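Local coordinates for protein ricin B-like lectin (Macrolepiota procera, PDB 4IZX) that binds beta-galactosides such as lactose through a beta-trefoil domain of the ricin B type, at residues 21-24 with 30-33; 64-67 with 73-76; 120-125 with 133-138. All coordinates share one frame; numbering follows the deposited sequence.

Interaction 1. Residues 21-24 with 30-33; sequences IDLS and SIIG. With GAL (beta-D-galactopyranose), chain B.
Two hydroxyls of one sugar dock on the single carboxylate of Asp22, a strand residue paired across the hairpin with Ile32. The galactose O4 donates to Asp22 OD1 at 2.6 Å and its O3 donates to Asp22 OD2, also at 2.6 Å, so the carboxylate spans two neighbouring carbons of the pyranose. With CG anti to the backbone N (chi1 173°), the acid reaches out from the strand to the sugar. Gln42 NE2 also hydrogen-bonds OD2, giving that oxygen a second donor and helping to fix the rotation of the carboxylate.

Ile32 lies alongside Asp22 on the same face: its CG1 sits between the backbone N and the carbonyl carbon (chi1 60°), and the extended chain brings CD1 to 3.7 Å from galactose C6. The hairpin itself is antiparallel. Asp22 and Ile32 form a hydrogen-bonded pair, the straighter bond being Ile32 N to Asp22 O at 2.9 Å (N-H...O 170°), while Ser24 N to Ser30 O closes the strand ends at the turn.

On the other face, Ile31 touches two partners with different branches: its CG2 meets Ile21 CG2 at 3.6 Å and its CD1 meets Leu23 CD1 at 3.8 Å. Trp44 packs against both Leu23 and Ile31, so this face belongs to the hydrophobic interior. Beyond the turn residue Ser24, whose OG accepts from Glu26 N, the backbone N of Gly25 bonds the galactose, as do His37 NE2 and Asn41 ND2; Asn41 ND2 is also bonded to Leu23 O. An aspartate holding the O3 and O4 hydroxyls of galactose at the end of a hairpin strand is the hallmark of a ricin B-type beta-trefoil sugar site.

Interaction 2. Residues 64-67 with 73-76; sequences LGIE and GTRL
Glu67 OE2 and Arg75 NE, 2.8 Å apart, make one arm of a two-pronged salt bridge, the other being Arg75 NH2 to Glu67 OE1 at 2.9 Å. The arginine offers NE and NH2 side-on, one to each oxygen. Both acceptors lie near the guanidinium plane, but the carboxylate is turned 49° against it, so the nitrogens reach the oxygens from above the carboxylate plane. The extended Glu67 chain meets an Arg75 chain bent at chi3 (-49°), which brings the NE/NH2 edge of the guanidinium round to the two carboxylate oxygens. Arg75 NH1 is bonded to Ser30 OG.

Beneath this exposed clasp, Glu67 N donates to Arg75 O at 2.8 Å. A water takes a hydrogen bond from Thr74 OG1 and gives one to Glu67 O, bridging the two segments, though it must share that single hydroxyl proton with Thr69 O, the strongest outside partner, and Ala71 O. Thr74 CG2, anti to its own N, leans against Glu67 O and Ile66 CB.

Deeper in, Leu76 CD2 nestles against the branched end of Leu64, 3.9 Å from its CG, and Ile66 pairs with Leu76 as a non-hydrogen-bonded antiparallel bridge. Leu76 and Leu64 both touch Ile31, Leu124 backs Ile66, Thr74 and Leu76, and Trp85 NE1 bonds Leu64 O, so the loop end of this hairpin packs against strands 31-34 and 120-126 and the loop before strand 86-89.

Interaction 3. Residues 120-125 with 133-138; sequences TPVQLW and QTWTID
Trp125 and Gln133 make the closer part of this contact: Gln133 NE2 comes to 3.6 Å from Trp125 CB, with the amide and indole planes 55° apart. The glutamine is extended beyond CG, carrying its amide across the root of the tryptophan, whose ring leads off the other way from CB and remains partly exposed. What anchors the amide is polar and lies outside the two segments. Gln133 NE2 is hydrogen-bonded to Asp109 OD2 and to Trp126 O, while Gln133 OE1 accepts from Arg98 NH1, Asn107 ND2 and Trp128 N. Five bonds thus grip both ends of a buried amide, which is probably held in one orientation where it meets Trp125 CB.

The sequence Gln133, Thr134, Trp135 is a Gln-x-Trp motif of the kind that recurs in ricin B-type beta-trefoil lectins, where the tryptophan points into the common core. Here Trp135 does so from the start of strand 135-138, its side chain also touching Ile12 and Asn14 of strand 9-14 and Leu110 of strand 106-110. Across the contact it meets Val122 more loosely: Val122 CG1 stands 4.2 Å from Trp135 CH2, at the far end of the six-membered ring. Only 141 Å² is buried between the segments, and they do not pair as strands, the nearest CA atoms, Trp125 CA and Gln133 CA, being 8.3 Å apart. The Trp125 side chain, partly open to solvent, touches Asp72 and Asp109, whereas Val122, on the inner side, rests against Leu108.

In the fold
From the N terminus, interaction 1 closes the turn between strands 20-23 and 31-34, and interaction 2 the loop between strands 63-66 and 76-79; interaction 3 spans, through side chains and without strand pairing, the connection between strands 120-126 and 135-138. The three follow in series, none nested in or crossing another. In space they converge: strand 31-34 neighbours strand 120-126, with Ile31 O bonded to Val122 N and Gly33 N to Thr120 O, and Ile21 packs on Trp135. Residues 73-74 bond to Leu124 through backbone atoms, and Ile31 N probably bonds Leu76 O. The sugar-bearing hairpin, the middle hairpin and the C-terminal strands thereby meet round one trefoil core.

Interaction 1. Residues 21-24 with 30-33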
# COMPACT_ATOMS: atom_id res chain seq x y z
N ILE A 21 5.62 -0.17 2.78
CA ILE A 21 5.41 -0.13 1.34
C ILE A 21 6.45 0.78 0.71
O ILE A 21 6.50 1.99 1.02
CB ILE A 21 3.97 0.31 1.00
CG1 ILE A 21 2.96 -0.63 1.65
CG2 ILE A 21 3.80 0.45 -0.49
CD1 ILE A 21 1.52 -0.40 1.21
N ASP A 22 7.23 0.21 -0.20
CA ASP A 22 8.44 0.83 -0.74
C ASP A 22 8.41 0.68 -2.26
O ASP A 22 8.15 -0.39 -2.80
CB ASP A 22 9.61 0.11 -0.04
CG ASP A 22 11.01 0.45 -0.56
OD1 ASP A 22 11.21 0.37 -1.79
OD2 ASP A 22 11.90 0.69 0.31
N LEU A 23 8.64 1.80 -2.95
CA LEU A 23 8.82 1.81 -4.39
C LEU A 23 10.27 1.43 -4.66
O LEU A 23 11.21 2.17 -4.38
CB LEU A 23 8.51 3.17 -4.97
CG LEU A 23 8.74 3.31 -6.47
CD1 LEU A 23 8.00 2.27 -7.26
CD2 LEU A 23 8.35 4.69 -6.94
N SER A 24 10.48 0.22 -5.17
CA SER A 24 11.82 -0.36 -5.29
C SER A 24 12.79 0.57 -5.97
O SER A 24 12.56 1.04 -7.10
CB SER A 24 11.73 -1.64 -6.12
OG SER A 24 13.03 -2.14 -6.32
N SER A 30 8.50 -1.65 -9.10
CA SER A 30 7.93 -2.71 -8.27
C SER A 30 7.66 -2.21 -6.87
O SER A 30 8.48 -1.51 -6.27
CB SER A 30 8.88 -3.90 -8.25
OG SER A 30 9.10 -4.46 -9.53
N ILE A 31 6.55 -2.65 -6.30
CA ILE A 31 6.19 -2.30 -4.94
C ILE A 31 6.48 -3.44 -4.00
O ILE A 31 6.03 -4.58 -4.24
CB ILE A 31 4.70 -1.89 -4.84
CG1 ILE A 31 4.35 -0.75 -5.80
CG2 ILE A 31 4.34 -1.54 -3.41
CD1 ILE A 31 5.10 0.55 -5.60
N ILE A 32 7.30 -3.17 -2.99
CA ILE A 32 7.85 -4.19 -2.13
C ILE A 32 7.69 -3.80 -0.67
O ILE A 32 7.49 -2.62 -0.33
CB ILE A 32 9.35 -4.42 -2.45
CG1 ILE A 32 10.15 -3.12 -2.24
CG2 ILE A 32 9.52 -4.96 -3.86
CD1 ILE A 32 11.66 -3.27 -2.37
N GLY A 33 7.84 -4.77 0.22
CA GLY A 33 8.05 -4.50 1.63
C GLY A 33 9.50 -4.32 1.93
O GLY A 33 10.33 -5.13 1.49
C1 GAL B . 17.05 0.72 -2.59
C2 GAL B . 16.11 1.59 -1.81
C3 GAL B . 15.26 0.74 -0.87
C4 GAL B . 14.61 -0.42 -1.64
C5 GAL B . 15.70 -1.18 -2.36
C6 GAL B . 15.16 -2.36 -3.16
O2 GAL B . 16.85 2.52 -1.05
O3 GAL B . 14.29 1.59 -0.26
O4 GAL B . 13.67 0.09 -2.60
O5 GAL B . 16.37 -0.32 -3.28
O6 GAL B . 16.26 -3.07 -3.77

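Interaction 2. Residues 64-67 with 73-76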
# COMPACT_ATOMS: atom_id res chain seq x y z
N LEU A 64 0.68 4.68 -6.78
CA LEU A 64 0.54 3.28 -6.42
C LEU A 64 -0.63 2.69 -7.19
O LEU A 64 -1.78 3.14 -7.07
CB LEU A 64 0.25 3.19 -4.92
CG LEU A 64 0.32 1.81 -4.32
CD1 LEU A 64 1.78 1.39 -4.19
CD2 LEU A 64 -0.37 1.73 -2.98
N GLY A 65 -0.35 1.67 -8.02
CA GLY A 65 -1.36 1.02 -8.84
C GLY A 65 -1.07 -0.47 -8.97
O GLY A 65 -0.39 -1.07 -8.14
N ILE A 66 -1.69 -1.07 -9.98
CA ILE A 66 -1.60 -2.53 -10.16
C ILE A 66 -1.22 -2.98 -11.53
O ILE A 66 -1.42 -2.26 -12.51
CB ILE A 66 -2.92 -3.23 -9.77
CG1 ILE A 66 -4.16 -2.75 -10.56
CG2 ILE A 66 -3.14 -3.01 -8.29
CD1 ILE A 66 -5.37 -3.59 -10.23
N GLU A 67 -0.71 -4.23 -11.60
CA GLU A 67 -0.25 -4.82 -12.82
C GLU A 67 -1.29 -5.81 -13.36
O GLU A 67 -1.35 -6.99 -12.94
CB GLU A 67 1.13 -5.50 -12.63
CG GLU A 67 1.67 -6.19 -13.90
CD GLU A 67 2.97 -6.92 -13.56
OE1 GLU A 67 4.03 -6.64 -14.17
OE2 GLU A 67 2.92 -7.78 -12.64
N GLY A 73 -2.80 -12.46 -6.32
CA GLY A 73 -1.45 -12.39 -6.80
C GLY A 73 -1.08 -11.29 -7.74
O GLY A 73 0.07 -11.12 -8.05
N THR A 74 -2.02 -10.45 -8.13
CA THR A 74 -1.72 -9.28 -8.96
C THR A 74 -0.68 -8.44 -8.25
O THR A 74 -0.83 -8.11 -7.07
CB THR A 74 -2.98 -8.43 -9.19
OG1 THR A 74 -3.91 -9.18 -9.91
CG2 THR A 74 -2.71 -7.15 -9.93
N ARG A 75 0.38 -8.07 -8.96
CA ARG A 75 1.45 -7.25 -8.39
C ARG A 75 1.05 -5.78 -8.29
O ARG A 75 0.44 -5.23 -9.21
CB ARG A 75 2.71 -7.34 -9.26
CG ARG A 75 3.40 -8.70 -9.29
CD ARG A 75 4.88 -8.55 -9.70
NE ARG A 75 5.05 -7.72 -10.88
CZ ARG A 75 6.02 -6.83 -11.04
NH1 ARG A 75 6.92 -6.65 -10.08
NH2 ARG A 75 6.10 -6.11 -12.15
N LEU A 76 1.42 -5.12 -7.19
CA LEU A 76 1.37 -3.66 -7.16
C LEU A 76 2.61 -3.11 -7.86
O LEU A 76 3.73 -3.61 -7.71
CB LEU A 76 1.30 -3.14 -5.73
CG LEU A 76 -0.11 -3.01 -5.18
CD1 LEU A 76 -0.77 -4.34 -4.95
CD2 LEU A 76 -0.13 -2.09 -3.99
O HOH W 1 -2.94 -9.27 -12.35

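Interaction 3. Residues 120-125 with 133-138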
# COMPACT_ATOMS: atom_id res chain seq x y z
N THR A 120 10.21 -8.31 -0.51
CA THR A 120 9.00 -9.12 -0.65
C THR A 120 7.91 -8.33 -1.42
O THR A 120 7.57 -7.22 -1.03
CB THR A 120 8.48 -9.52 0.74
OG1 THR A 120 9.43 -10.37 1.35
CG2 THR A 120 7.14 -10.20 0.70
N PRO A 121 7.35 -8.89 -2.48
CA PRO A 121 6.38 -8.10 -3.25
C PRO A 121 5.09 -7.85 -2.48
O PRO A 121 4.62 -8.69 -1.70
CB PRO A 121 6.09 -9.01 -4.45
CG PRO A 121 7.32 -9.82 -4.62
CD PRO A 121 7.83 -10.08 -3.23
N VAL A 122 4.52 -6.67 -2.70
CA VAL A 122 3.17 -6.37 -2.28
C VAL A 122 2.23 -6.70 -3.45
O VAL A 122 2.50 -6.32 -4.60
CB VAL A 122 3.00 -4.90 -1.86
CG1 VAL A 122 1.58 -4.62 -1.37
CG2 VAL A 122 4.03 -4.53 -0.80
N GLN A 123 1.15 -7.42 -3.15
CA GLN A 123 0.23 -7.96 -4.11
C GLN A 123 -1.21 -7.67 -3.71
O GLN A 123 -1.47 -7.20 -2.60
CB GLN A 123 0.46 -9.45 -4.32
CG GLN A 123 0.04 -10.24 -3.10
CD GLN A 123 0.39 -11.71 -3.13
OE1 GLN A 123 0.77 -12.27 -4.17
NE2 GLN A 123 0.20 -12.38 -1.99
N LEU A 124 -2.16 -8.00 -4.58
CA LEU A 124 -3.55 -8.13 -4.22
C LEU A 124 -3.86 -9.56 -3.79
O LEU A 124 -3.30 -10.51 -4.32
CB LEU A 124 -4.50 -7.80 -5.37
CG LEU A 124 -4.39 -6.37 -5.89
CD1 LEU A 124 -5.36 -6.20 -7.06
CD2 LEU A 124 -4.62 -5.34 -4.82
N TRP A 125 -4.79 -9.70 -2.87
CA TRP A 125 -5.36 -11.00 -2.55
C TRP A 125 -6.76 -10.78 -2.01
O TRP A 125 -7.06 -9.74 -1.39
CB TRP A 125 -4.51 -11.75 -1.52
CG TRP A 125 -4.73 -13.25 -1.52
CD1 TRP A 125 -5.68 -13.96 -0.84
CD2 TRP A 125 -4.01 -14.19 -2.32
NE1 TRP A 125 -5.61 -15.28 -1.19
CE2 TRP A 125 -4.61 -15.45 -2.11
CE3 TRP A 125 -2.93 -14.09 -3.19
CZ2 TRP A 125 -4.14 -16.60 -2.71
CZ3 TRP A 125 -2.46 -15.25 -3.80
CH2 TRP A 125 -3.07 -16.49 -3.56
N GLN A 133 -2.42 -8.54 5.62
CA GLN A 133 -3.29 -7.68 4.82
C GLN A 133 -3.69 -6.40 5.51
O GLN A 133 -4.56 -5.67 5.02
CB GLN A 133 -4.55 -8.43 4.41
CG GLN A 133 -4.29 -9.73 3.67
CD GLN A 133 -5.53 -10.24 3.00
OE1 GLN A 133 -6.67 -9.92 3.37
NE2 GLN A 133 -5.34 -11.03 1.95
N THR A 134 -3.10 -6.10 6.68
CA THR A 134 -3.47 -4.93 7.45
C THR A 134 -2.24 -4.04 7.65
O THR A 134 -1.10 -4.54 7.74
CB THR A 134 -4.11 -5.31 8.79
OG1 THR A 134 -3.17 -5.93 9.68
CG2 THR A 134 -5.31 -6.23 8.60
N TRP A 135 -2.49 -2.74 7.73
CA TRP A 135 -1.44 -1.75 7.57
C TRP A 135 -1.73 -0.58 8.49
O TRP A 135 -2.86 -0.12 8.59
CB TRP A 135 -1.41 -1.22 6.12
CG TRP A 135 -1.35 -2.30 5.05
CD1 TRP A 135 -2.39 -2.97 4.53
CD2 TRP A 135 -0.18 -2.84 4.45
NE1 TRP A 135 -1.96 -3.90 3.63
CE2 TRP A 135 -0.60 -3.82 3.55
CE3 TRP A 135 1.18 -2.54 4.53
CZ2 TRP A 135 0.29 -4.50 2.72
CZ3 TRP A 135 2.07 -3.25 3.74
CH2 TRP A 135 1.62 -4.19 2.83
N THR A 136 -0.68 -0.02 9.10
CA THR A 136 -0.81 1.28 9.76
C THR A 136 -0.41 2.38 8.81
O THR A 136 0.39 2.17 7.92
CB THR A 136 -0.03 1.36 11.06
OG1 THR A 136 1.34 1.12 10.78
CG2 THR A 136 -0.56 0.36 12.05
N ILE A 137 -1.01 3.55 8.95
CA ILE A 137 -0.73 4.72 8.11
C ILE A 137 -0.37 5.86 9.06
O ILE A 137 -1.22 6.30 9.84
CB ILE A 137 -1.94 5.09 7.22
CG1 ILE A 137 -2.34 3.91 6.31
CG2 ILE A 137 -1.64 6.33 6.41
CD1 ILE A 137 -3.63 4.12 5.55
N ASP A 138 0.88 6.34 9.04
CA ASP A 138 1.26 7.39 9.99
C ASP A 138 2.42 8.19 9.44
O ASP A 138 2.82 8.01 8.29
CB ASP A 138 1.44 6.86 11.39
CG ASP A 138 2.40 5.77 11.43
OD1 ASP A 138 3.22 5.66 10.51
OD2 ASP A 138 2.24 4.93 12.33